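Local coordinates for putative uncharacterized protein (Mycobacterium avium, PDB 2Z6V), which is probably a sulfotransferase, inferred to transfer a sulfuryl group to an acceptor that has not been identified, at residues Q235-Q238 against S244-L247. Residues are numbered along the deposited sequence; the frame is centred on the assembly and turned at random.
Sequences QVLQ and SWSL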
loop_
_atom_site.group_PDB
_atom_site.type_symbol
_atom_site.label_atom_id
_atom_site.label_comp_id
_atom_site.label_asym_id
_atom_site.label_seq_id
_atom_site.Cartn_x
_atom_site.Cartn_y
_atom_site.Cartn_z
ATOM N N GLN A 235 -2.007 -10.150 13.740
ATOM C CA GLN A 235 -2.304 -10.828 15.000
ATOM C C GLN A 235 -1.534 -10.192 16.160
ATOM O O GLN A 235 -1.991 -10.216 17.304
ATOM C CB GLN A 235 -1.986 -12.323 14.891
ATOM C CG GLN A 235 -2.961 -13.075 13.998
ATOM C CD GLN A 235 -2.506 -14.477 13.701
ATOM O OE1 GLN A 235 -1.422 -14.683 13.158
ATOM N NE2 GLN A 235 -3.332 -15.457 14.054
ATOM N N VAL A 236 -0.371 -9.619 15.862
ATOM C CA VAL A 236 0.423 -8.959 16.889
ATOM C C VAL A 236 -0.226 -7.621 17.268
ATOM O O VAL A 236 -0.262 -7.242 18.441
ATOM C CB VAL A 236 1.870 -8.691 16.410
ATOM C CG1 VAL A 236 2.605 -7.828 17.437
ATOM C CG2 VAL A 236 2.599 -10.009 16.190
ATOM N N LEU A 237 -0.738 -6.905 16.274
ATOM C CA LEU A 237 -1.376 -5.628 16.548
ATOM C C LEU A 237 -2.718 -5.831 17.263
ATOM O O LEU A 237 -3.098 -5.017 18.110
ATOM C CB LEU A 237 -1.561 -4.842 15.247
ATOM C CG LEU A 237 -0.277 -4.428 14.508
ATOM C CD1 LEU A 237 -0.638 -3.768 13.170
ATOM C CD2 LEU A 237 0.545 -3.461 15.366
ATOM N N GLN A 238 -3.423 -6.919 16.934
ATOM C CA GLN A 238 -4.722 -7.236 17.557
ATOM C C GLN A 238 -4.597 -7.575 19.027
ATOM O O GLN A 238 -5.492 -7.264 19.816
ATOM C CB GLN A 238 -5.374 -8.474 16.944
ATOM C CG GLN A 238 -5.959 -8.350 15.588
ATOM C CD GLN A 238 -6.653 -9.636 15.201
ATOM O OE1 GLN A 238 -6.143 -10.724 15.467
ATOM N NE2 GLN A 238 -7.826 -9.521 14.571
ATOM N N SER A 244 -12.217 -5.639 14.266
ATOM C CA SER A 244 -12.361 -6.209 12.933
ATOM C C SER A 244 -11.487 -5.351 12.020
ATOM O O SER A 244 -11.618 -4.124 11.992
ATOM C CB SER A 244 -13.825 -6.146 12.485
ATOM O OG SER A 244 -13.973 -6.653 11.168
ATOM N N TRP A 245 -10.601 -5.988 11.269
ATOM C CA TRP A 245 -9.695 -5.252 10.401
ATOM C C TRP A 245 -10.252 -4.603 9.131
ATOM O O TRP A 245 -11.116 -5.148 8.448
ATOM C CB TRP A 245 -8.499 -6.141 10.012
ATOM C CG TRP A 245 -7.534 -6.386 11.136
ATOM C CD1 TRP A 245 -7.482 -7.476 11.951
ATOM C CD2 TRP A 245 -6.504 -5.496 11.591
ATOM N NE1 TRP A 245 -6.487 -7.325 12.885
ATOM C CE2 TRP A 245 -5.871 -6.118 12.689
ATOM C CE3 TRP A 245 -6.055 -4.232 11.178
ATOM C CZ2 TRP A 245 -4.810 -5.517 13.383
ATOM C CZ3 TRP A 245 -4.998 -3.637 11.871
ATOM C CH2 TRP A 245 -4.391 -4.283 12.960
ATOM N N SER A 246 -9.729 -3.420 8.837
ATOM C CA SER A 246 -10.076 -2.672 7.638
ATOM C C SER A 246 -8.723 -2.468 6.971
ATOM O O SER A 246 -7.872 -1.767 7.504
ATOM C CB SER A 246 -10.694 -1.322 7.991
ATOM O OG SER A 246 -10.777 -0.512 6.832
ATOM N N LEU A 247 -8.515 -3.089 5.820
ATOM C CA LEU A 247 -7.230 -2.990 5.144
ATOM C C LEU A 247 -7.343 -2.468 3.731
ATOM O O LEU A 247 -8.422 -2.503 3.131
ATOM C CB LEU A 247 -6.561 -4.359 5.117
ATOM C CG LEU A 247 -6.505 -5.035 6.484
ATOM C CD1 LEU A 247 -6.168 -6.510 6.333
ATOM C CD2 LEU A 247 -5.485 -4.315 7.340
#
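The indole of Trp245 meets the helix end 235-238 with its rim: Leu237 and Gln238 both lie at the ring edge, near its plane, and neither covers a face. At the benzene end, CB of Leu237 is 3.7 Å from CH2 of Trp245, and CD1 of Leu237 is 3.8 Å from the same carbon. The helix backbone itself brings CB there, its bond from CA directed toward the strand, while chi1 of -64°, with CG anti to the carbonyl carbon, helps bring CD1 to the ring. The two side chains cross at about a right angle. At the pyrrole end, chi1 of -73° gives Gln238 the same first torsion, and the chain extended beyond CG carries CD to 3.3 Å from NE1 of Trp245, near the ring plane. The amide and indole planes are 31° apart, a tilt well short of perpendicular.

Trp245 thus bridges an 8.9 Å separation between its CA and that of Gln238, and the two segments bury 168 Å² in all. Leu234, one turn earlier on the helix, and Val105 also touch the tryptophan side chain. Backbone hydrogen bonds of Trp245 and Leu247 with Leu109, and of Ser244 and Ser246 with Arg133, place the strand between 109-113 and 132-134 in the parallel sheet. Helix 224-238 leading through a short loop into strand 244-248 is an alpha-beta unit, consistent with the three-layer, P-loop-type alpha/beta fold of sulfotransferases.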